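Local coordinates for protein processed glycerol phosphate lipoteichoic acid synthase 2 (Bacillus subtilis, PDB 2W8D) that belongs to the lipoteichoic acid synthases and carries a magnesium-binding domain of the sulfatase family, within the alkaline phosphatase clan, at residues V10-N22 against T325-E339. Sequence-based numbering, arbitrary orientation.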
ATOM      1  N   VAL A  10       2.276 -16.330  19.770  1.00 35.78           N
ATOM      2  CA  VAL A  10       2.383 -15.254  18.788  1.00 35.81           C
ATOM      3  C   VAL A  10       3.026 -14.000  19.389  1.00 35.72           C
ATOM      4  O   VAL A  10       3.848 -13.344  18.743  1.00 35.62           O
ATOM      5  CB  VAL A  10       1.028 -14.934  18.092  1.00 36.04           C
ATOM      6  CG1 VAL A  10       1.106 -13.625  17.312  1.00 35.66           C
ATOM      7  CG2 VAL A  10       0.637 -16.058  17.142  1.00 36.10           C
ATOM      8  N   GLU A  11       2.672 -13.681  20.629  1.00 35.44           N
ATOM      9  CA  GLU A  11       3.240 -12.514  21.290  1.00 35.31           C
ATOM     10  C   GLU A  11       4.750 -12.664  21.534  1.00 35.08           C
ATOM     11  O   GLU A  11       5.509 -11.708  21.360  1.00 34.82           O
ATOM     12  CB  GLU A  11       2.481 -12.233  22.587  1.00 35.50           C
ATOM     13  CG  GLU A  11       3.079 -11.163  23.472  1.00 36.06           C
ATOM     14  CD  GLU A  11       2.471 -11.157  24.857  1.00 37.93           C
ATOM     15  OE1 GLU A  11       1.934 -12.202  25.298  1.00 39.27           O
ATOM     16  OE2 GLU A  11       2.535 -10.101  25.513  1.00 38.42           O
ATOM     17  N   ASN A  12       5.176 -13.866  21.916  1.00 34.93           N
ATOM     18  CA  ASN A  12       6.594 -14.138  22.177  1.00 35.34           C
ATOM     19  C   ASN A  12       7.477 -14.046  20.938  1.00 35.69           C
ATOM     20  O   ASN A  12       8.644 -13.667  21.018  1.00 35.63           O
ATOM     21  CB  ASN A  12       6.768 -15.491  22.863  1.00 34.89           C
ATOM     22  CG  ASN A  12       6.262 -15.477  24.290  1.00 34.97           C
ATOM     23  OD1 ASN A  12       6.327 -14.449  24.971  1.00 33.63           O
ATOM     24  ND2 ASN A  12       5.740 -16.609  24.749  1.00 34.81           N
ATOM     25  N   TYR A  13       6.905 -14.399  19.796  1.00 36.21           N
ATOM     26  CA  TYR A  13       7.596 -14.288  18.531  1.00 36.62           C
ATOM     27  C   TYR A  13       7.619 -12.828  18.028  1.00 36.85           C
ATOM     28  O   TYR A  13       8.663 -12.360  17.572  1.00 36.32           O
ATOM     29  CB  TYR A  13       6.999 -15.288  17.528  1.00 36.57           C
ATOM     30  CG  TYR A  13       7.395 -15.085  16.090  1.00 37.19           C
ATOM     31  CD1 TYR A  13       8.358 -15.902  15.472  1.00 37.42           C
ATOM     32  CD2 TYR A  13       6.794 -14.077  15.334  1.00 36.68           C
ATOM     33  CE1 TYR A  13       8.707 -15.699  14.136  1.00 35.84           C
ATOM     34  CE2 TYR A  13       7.137 -13.867  14.027  1.00 36.91           C
ATOM     35  CZ  TYR A  13       8.079 -14.673  13.429  1.00 37.14           C
ATOM     36  OH  TYR A  13       8.362 -14.410  12.106  1.00 38.62           O
HETATM   37  N   MSE A  14       6.500 -12.102  18.137  1.00 37.60           N
HETATM   38  CA  MSE A  14       6.476 -10.690  17.724  1.00 38.87           C
HETATM   39  C   MSE A  14       7.516  -9.855  18.488  1.00 38.19           C
HETATM   40  O   MSE A  14       8.195  -9.011  17.893  1.00 38.17           O
HETATM   41  CB  MSE A  14       5.091 -10.049  17.860  1.00 40.03           C
HETATM   42  CG  MSE A  14       3.921 -10.681  17.048  1.00 46.72           C
HETATM   43 SE   MSE A  14       4.146 -11.035  15.105  1.00 63.21          SE
HETATM   44  CE  MSE A  14       2.276 -11.079  14.528  1.00 57.38           C
ATOM     45  N   LYS A  15       7.649 -10.105  19.793  1.00 37.34           N
ATOM     46  CA  LYS A  15       8.675  -9.452  20.613  1.00 36.56           C
ATOM     47  C   LYS A  15      10.095  -9.971  20.353  1.00 35.92           C
ATOM     48  O   LYS A  15      11.065  -9.234  20.508  1.00 35.82           O
ATOM     49  CB  LYS A  15       8.355  -9.580  22.100  1.00 36.73           C
ATOM     50  CG  LYS A  15       7.095  -8.840  22.547  1.00 37.10           C
ATOM     51  CD  LYS A  15       7.209  -8.388  24.019  1.00 36.70           C
ATOM     52  CE  LYS A  15       5.858  -8.015  24.626  1.00 36.52           C
ATOM     53  NZ  LYS A  15       4.910  -7.382  23.640  1.00 36.85           N
ATOM     54  N   ALA A  16      10.215 -11.233  19.953  1.00 35.14           N
ATOM     55  CA  ALA A  16      11.523 -11.824  19.676  1.00 34.53           C
ATOM     56  C   ALA A  16      12.086 -11.407  18.322  1.00 34.44           C
ATOM     57  O   ALA A  16      13.196 -11.794  17.971  1.00 34.50           O
ATOM     58  CB  ALA A  16      11.465 -13.346  19.777  1.00 34.51           C
ATOM     59  N   ASN A  17      11.328 -10.621  17.564  1.00 34.23           N
ATOM     60  CA  ASN A  17      11.755 -10.208  16.230  1.00 33.98           C
ATOM     61  C   ASN A  17      11.659  -8.717  15.998  1.00 33.29           C
ATOM     62  O   ASN A  17      12.192  -8.196  15.021  1.00 33.94           O
ATOM     63  CB  ASN A  17      10.975 -10.964  15.151  1.00 34.21           C
ATOM     64  CG  ASN A  17      11.475 -12.381  14.977  1.00 35.31           C
ATOM     65  OD1 ASN A  17      10.887 -13.324  15.501  1.00 36.78           O
ATOM     66  ND2 ASN A  17      12.595 -12.535  14.277  1.00 35.46           N
ATOM     67  N   TYR A  18      10.995  -8.030  16.911  1.00 32.17           N
ATOM     68  CA  TYR A  18      10.777  -6.619  16.764  1.00 30.71           C
ATOM     69  C   TYR A  18      12.072  -5.950  16.355  1.00 30.27           C
ATOM     70  O   TYR A  18      13.147  -6.233  16.890  1.00 30.19           O
ATOM     71  CB  TYR A  18      10.247  -6.051  18.067  1.00 30.38           C
ATOM     72  CG  TYR A  18      10.094  -4.549  18.110  1.00 29.44           C
ATOM     73  CD1 TYR A  18       9.116  -3.890  17.348  1.00 27.95           C
ATOM     74  CD2 TYR A  18      10.905  -3.787  18.955  1.00 28.30           C
ATOM     75  CE1 TYR A  18       8.982  -2.496  17.420  1.00 28.92           C
ATOM     76  CE2 TYR A  18      10.784  -2.417  19.036  1.00 27.66           C
ATOM     77  CZ  TYR A  18       9.832  -1.768  18.277  1.00 28.31           C
ATOM     78  OH  TYR A  18       9.735  -0.395  18.399  1.00 28.21           O
ATOM     79  N   ASP A  19      11.958  -5.091  15.360  1.00 29.79           N
ATOM     80  CA  ASP A  19      13.088  -4.338  14.870  1.00 29.03           C
ATOM     81  C   ASP A  19      12.933  -2.888  15.360  1.00 28.51           C
ATOM     82  O   ASP A  19      12.030  -2.168  14.915  1.00 28.48           O
ATOM     83  CB  ASP A  19      13.186  -4.470  13.332  1.00 28.71           C
ATOM     84  CG  ASP A  19      13.303  -5.954  12.853  1.00 28.53           C
ATOM     85  OD1 ASP A  19      14.026  -6.773  13.477  1.00 25.57           O
ATOM     86  OD2 ASP A  19      12.673  -6.301  11.827  1.00 27.64           O
ATOM     87  N   VAL A  20      13.803  -2.487  16.296  1.00 27.75           N
ATOM     88  CA  VAL A  20      13.696  -1.189  17.003  1.00 27.01           C
ATOM     89  C   VAL A  20      13.894   0.025  16.064  1.00 26.46           C
ATOM     90  O   VAL A  20      14.516  -0.114  15.013  1.00 26.40           O
ATOM     91  CB  VAL A  20      14.669  -1.092  18.227  1.00 26.79           C
ATOM     92  CG1 VAL A  20      14.518  -2.286  19.143  1.00 26.67           C
ATOM     93  CG2 VAL A  20      16.100  -0.964  17.766  1.00 26.93           C
ATOM     94  N   PRO A  21      13.354   1.209  16.442  1.00 25.79           N
ATOM     95  CA  PRO A  21      13.391   2.414  15.594  1.00 24.90           C
ATOM     96  C   PRO A  21      14.754   3.112  15.469  1.00 24.29           C
ATOM     97  O   PRO A  21      15.520   3.158  16.423  1.00 23.92           O
ATOM     98  CB  PRO A  21      12.400   3.360  16.281  1.00 25.05           C
ATOM     99  CG  PRO A  21      11.592   2.493  17.229  1.00 25.32           C
ATOM    100  CD  PRO A  21      12.527   1.421  17.650  1.00 25.69           C
ATOM    101  N   ASN A  22      15.022   3.635  14.268  1.00 23.66           N
ATOM    102  CA  ASN A  22      16.146   4.515  13.940  1.00 22.66           C
ATOM    103  C   ASN A  22      15.918   5.903  14.592  1.00 22.29           C
ATOM    104  O   ASN A  22      14.962   6.597  14.219  1.00 21.94           O
ATOM    105  CB  ASN A  22      16.177   4.631  12.410  1.00 22.41           C
ATOM    106  CG  ASN A  22      17.420   5.348  11.863  1.00 22.79           C
ATOM    107  OD1 ASN A  22      18.134   6.075  12.571  1.00 21.16           O
ATOM    108  ND2 ASN A  22      17.657   5.164  10.562  1.00 20.06           N
ATOM    109  N   THR A 325       5.833   0.753  18.643  1.00 28.69           N
ATOM    110  CA  THR A 325       5.038  -0.370  18.155  1.00 28.43           C
ATOM    111  C   THR A 325       5.393  -1.722  18.775  1.00 28.37           C
ATOM    112  O   THR A 325       4.828  -2.745  18.384  1.00 28.79           O
ATOM    113  CB  THR A 325       5.115  -0.501  16.621  1.00 28.49           C
ATOM    114  OG1 THR A 325       6.480  -0.609  16.210  1.00 29.25           O
ATOM    115  CG2 THR A 325       4.467   0.681  15.937  1.00 28.20           C
ATOM    116  N   LYS A 326       6.317  -1.728  19.733  1.00 28.05           N
ATOM    117  CA  LYS A 326       6.729  -2.961  20.416  1.00 27.95           C
ATOM    118  C   LYS A 326       5.595  -3.724  21.099  1.00 27.17           C
ATOM    119  O   LYS A 326       5.673  -4.942  21.243  1.00 26.92           O
ATOM    120  CB  LYS A 326       7.854  -2.689  21.436  1.00 28.13           C
ATOM    121  CG  LYS A 326       8.609  -3.962  21.870  1.00 29.68           C
ATOM    122  CD  LYS A 326       9.973  -3.682  22.526  1.00 31.32           C
ATOM    123  CE  LYS A 326      10.908  -4.905  22.442  1.00 31.21           C
ATOM    124  NZ  LYS A 326      12.356  -4.504  22.288  1.00 30.28           N
ATOM    125  N   ASP A 327       4.561  -3.016  21.540  1.00 26.68           N
ATOM    126  CA  ASP A 327       3.473  -3.686  22.249  1.00 26.31           C
ATOM    127  C   ASP A 327       2.328  -4.184  21.345  1.00 25.44           C
ATOM    128  O   ASP A 327       1.394  -4.819  21.824  1.00 25.47           O
ATOM    129  CB  ASP A 327       2.946  -2.828  23.402  1.00 26.83           C
ATOM    130  CG  ASP A 327       2.520  -3.671  24.605  1.00 28.45           C
ATOM    131  OD1 ASP A 327       2.688  -4.912  24.561  1.00 30.80           O
ATOM    132  OD2 ASP A 327       2.021  -3.105  25.604  1.00 30.24           O
ATOM    133  N   TYR A 328       2.419  -3.930  20.042  1.00 24.27           N
ATOM    134  CA  TYR A 328       1.404  -4.406  19.089  1.00 23.07           C
ATOM    135  C   TYR A 328       1.798  -5.663  18.352  1.00 22.36           C
ATOM    136  O   TYR A 328       2.968  -5.876  18.043  1.00 22.04           O
ATOM    137  CB  TYR A 328       1.080  -3.324  18.067  1.00 22.58           C
ATOM    138  CG  TYR A 328       0.603  -2.076  18.729  1.00 24.04           C
ATOM    139  CD1 TYR A 328      -0.685  -2.004  19.261  1.00 23.43           C
ATOM    140  CD2 TYR A 328       1.440  -0.969  18.859  1.00 24.75           C
ATOM    141  CE1 TYR A 328      -1.139  -0.865  19.873  1.00 25.53           C
ATOM    142  CE2 TYR A 328       0.990   0.185  19.493  1.00 26.97           C
ATOM    143  CZ  TYR A 328      -0.305   0.221  19.997  1.00 27.54           C
ATOM    144  OH  TYR A 328      -0.772   1.351  20.629  1.00 32.32           O
ATOM    145  N   LEU A 329       0.802  -6.469  18.016  1.00 21.82           N
ATOM    146  CA  LEU A 329       1.040  -7.684  17.271  1.00 21.21           C
ATOM    147  C   LEU A 329       0.922  -7.377  15.783  1.00 21.49           C
ATOM    148  O   LEU A 329      -0.160  -7.459  15.199  1.00 22.23           O
ATOM    149  CB  LEU A 329       0.074  -8.777  17.719  1.00 21.17           C
ATOM    150  CG  LEU A 329       0.169  -9.209  19.190  1.00 20.07           C
ATOM    151  CD1 LEU A 329      -0.587 -10.489  19.370  1.00 19.96           C
ATOM    152  CD2 LEU A 329       1.617  -9.398  19.657  1.00 18.69           C
HETATM  153  N   MSE A 330       2.059  -7.001  15.199  1.00 21.04           N
HETATM  154  CA  MSE A 330       2.173  -6.568  13.829  1.00 20.54           C
HETATM  155  C   MSE A 330       3.221  -7.433  13.150  1.00 19.94           C
HETATM  156  O   MSE A 330       4.255  -7.725  13.728  1.00 19.26           O
HETATM  157  CB  MSE A 330       2.581  -5.103  13.775  1.00 20.78           C
HETATM  158  CG  MSE A 330       1.441  -4.145  14.084  1.00 23.41           C
HETATM  159 SE   MSE A 330       1.959  -2.258  13.977  1.00 30.78          SE
HETATM  160  CE  MSE A 330       0.154  -1.508  14.039  1.00 31.44           C
ATOM    161  N   SER A 331       2.945  -7.830  11.912  1.00 19.16           N
ATOM    162  CA  SER A 331       3.827  -8.713  11.170  1.00 19.17           C
ATOM    163  C   SER A 331       5.009  -7.994  10.545  1.00 18.38           C
ATOM    164  O   SER A 331       6.061  -8.602  10.328  1.00 18.35           O
ATOM    165  CB  SER A 331       3.033  -9.427  10.069  1.00 19.05           C
ATOM    166  OG  SER A 331       2.220 -10.438  10.653  1.00 21.09           O
ATOM    167  N   GLY A 332       4.836  -6.706  10.254  1.00 17.80           N
ATOM    168  CA  GLY A 332       5.831  -5.949   9.483  1.00 17.74           C
ATOM    169  C   GLY A 332       6.987  -5.352  10.267  1.00 17.58           C
ATOM    170  O   GLY A 332       6.997  -5.312  11.489  1.00 17.05           O
ATOM    171  N   SER A 333       7.977  -4.884   9.540  1.00 18.05           N
ATOM    172  CA  SER A 333       9.184  -4.391  10.155  1.00 18.33           C
ATOM    173  C   SER A 333       9.433  -2.992   9.598  1.00 17.56           C
ATOM    174  O   SER A 333       9.427  -2.812   8.405  1.00 17.49           O
ATOM    175  CB  SER A 333      10.325  -5.360   9.819  1.00 18.44           C
ATOM    176  OG  SER A 333      11.590  -4.793  10.109  1.00 21.36           O
ATOM    177  N   ASP A 334       9.561  -2.002  10.475  1.00 17.48           N
ATOM    178  CA  ASP A 334       9.906  -0.627  10.101  1.00 16.42           C
ATOM    179  C   ASP A 334      11.065  -0.624   9.102  1.00 16.51           C
ATOM    180  O   ASP A 334      12.162  -1.092   9.405  1.00 16.39           O
ATOM    181  CB  ASP A 334      10.273   0.156  11.368  1.00 15.78           C
ATOM    182  CG  ASP A 334      10.798   1.572  11.090  1.00 15.18           C
ATOM    183  OD1 ASP A 334      10.798   2.064   9.952  1.00 17.12           O
ATOM    184  OD2 ASP A 334      11.238   2.216  12.043  1.00 12.83           O
ATOM    185  N   ILE A 335      10.814  -0.088   7.916  1.00 16.75           N
ATOM    186  CA  ILE A 335      11.821  -0.059   6.867  1.00 17.99           C
ATOM    187  C   ILE A 335      13.016   0.792   7.258  1.00 18.61           C
ATOM    188  O   ILE A 335      14.140   0.479   6.894  1.00 19.62           O
ATOM    189  CB  ILE A 335      11.227   0.384   5.487  1.00 17.98           C
ATOM    190  CG1 ILE A 335       9.954  -0.399   5.191  1.00 15.41           C
ATOM    191  CG2 ILE A 335      12.224   0.130   4.340  1.00 18.64           C
ATOM    192  CD1 ILE A 335       9.097   0.170   4.052  1.00 13.89           C
ATOM    193  N   LEU A 336      12.789   1.853   8.035  1.00 19.34           N
ATOM    194  CA  LEU A 336      13.903   2.743   8.406  1.00 19.27           C
ATOM    195  C   LEU A 336      14.739   2.189   9.548  1.00 18.97           C
ATOM    196  O   LEU A 336      15.765   2.747   9.869  1.00 18.96           O
ATOM    197  CB  LEU A 336      13.410   4.170   8.725  1.00 19.12           C
ATOM    198  CG  LEU A 336      12.636   4.763   7.543  1.00 18.70           C
ATOM    199  CD1 LEU A 336      12.081   6.157   7.850  1.00 17.48           C
ATOM    200  CD2 LEU A 336      13.517   4.747   6.270  1.00 15.23           C
ATOM    201  N   SER A 337      14.299   1.093  10.155  1.00 18.66           N
ATOM    202  CA  SER A 337      15.044   0.461  11.240  1.00 18.86           C
ATOM    203  C   SER A 337      16.347  -0.177  10.766  1.00 19.26           C
ATOM    204  O   SER A 337      16.382  -0.813   9.700  1.00 18.84           O
ATOM    205  CB  SER A 337      14.195  -0.609  11.915  1.00 18.81           C
ATOM    206  OG  SER A 337      14.968  -1.351  12.838  1.00 18.25           O
ATOM    207  N   LYS A 338      17.407  -0.036  11.567  1.00 19.48           N
ATOM    208  CA  LYS A 338      18.683  -0.690  11.256  1.00 20.22           C
ATOM    209  C   LYS A 338      18.541  -2.212  11.101  1.00 20.42           C
ATOM    210  O   LYS A 338      19.157  -2.804  10.217  1.00 20.37           O
ATOM    211  CB  LYS A 338      19.762  -0.361  12.301  1.00 20.15           C
ATOM    212  CG  LYS A 338      20.608   0.881  12.004  1.00 21.04           C
ATOM    213  CD  LYS A 338      19.968   2.139  12.614  1.00 23.71           C
ATOM    214  CE  LYS A 338      20.987   3.269  12.920  1.00 24.64           C
ATOM    215  NZ  LYS A 338      21.274   4.126  11.733  1.00 24.72           N
ATOM    216  N   GLU A 339      17.725  -2.819  11.963  1.00 20.78           N
ATOM    217  CA  GLU A 339      17.538  -4.264  12.031  1.00 21.34           C
ATOM    218  C   GLU A 339      16.497  -4.782  11.029  1.00 21.79           C
ATOM    219  O   GLU A 339      16.185  -5.980  11.036  1.00 23.10           O
ATOM    220  CB  GLU A 339      17.087  -4.677  13.446  1.00 21.82           C
ATOM    221  CG  GLU A 339      17.648  -3.812  14.647  1.00 22.82           C
ATOM    222  CD  GLU A 339      17.016  -4.169  16.024  1.00 24.34           C
ATOM    223  OE1 GLU A 339      17.500  -3.659  17.069  1.00 25.95           O
ATOM    224  OE2 GLU A 339      16.052  -4.968  16.071  1.00 23.30           O
TER
HETATM  225  O   HOH W   1       9.408  -2.519  13.290  1.00 20.51           O
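Asp19 and Ser333 make one of the tightest links between residues 10-22 and the loop 325-339: Ser333 OG donates to Asp19 OD2 at 2.5 Å, and OD2 accepts with its anti lone pair, the one turned away from the other carboxylate oxygen. The same hydroxyl is also hydrogen-bonded to His340. At the next residue, Val20 O receives an equally short bond from Ser337 OG, which stands anti to its own backbone N (chi1 172°) and accepts from Glu339 N, an ST turn. Asn22 ND2 closes this end by donating to Leu336 O (3.1 Å), which lies close to its amide plane, while Asn22 OD1 is taken by Val24 N. A water joins Asp19 O to Asp334 N. Tyr18 forms the middle of the contact: Lys326 CB sits over one ring face, a CH-pi contact of 3.9 Å to the centroid, and Thr325 OG1, itself bonded to His319, meets the ring edge at CE1. At the helical end, Leu329 CD2 packs 3.7 Å from Met14 CG, the two side chains crossing at about a right angle, and CD1 reaches Val10.

The solvent side is looser. Lys15 NZ and Asp327 OD1 form a weak salt bridge at 3.4 Å, and Glu339 OE2 takes a weak bond from Val20 N; its proximity to Asp19 OD1 (3.8 Å) would probably be unfavourable if both carboxylates are charged.

The contact thus fastens helix 6-17 and the segment following it to the loop between helix 313-320 and strand 344-345, with Ile395 of helix 380-397 against Val10 and Met14, and His319 of helix 313-320 against Tyr18 and Pro21.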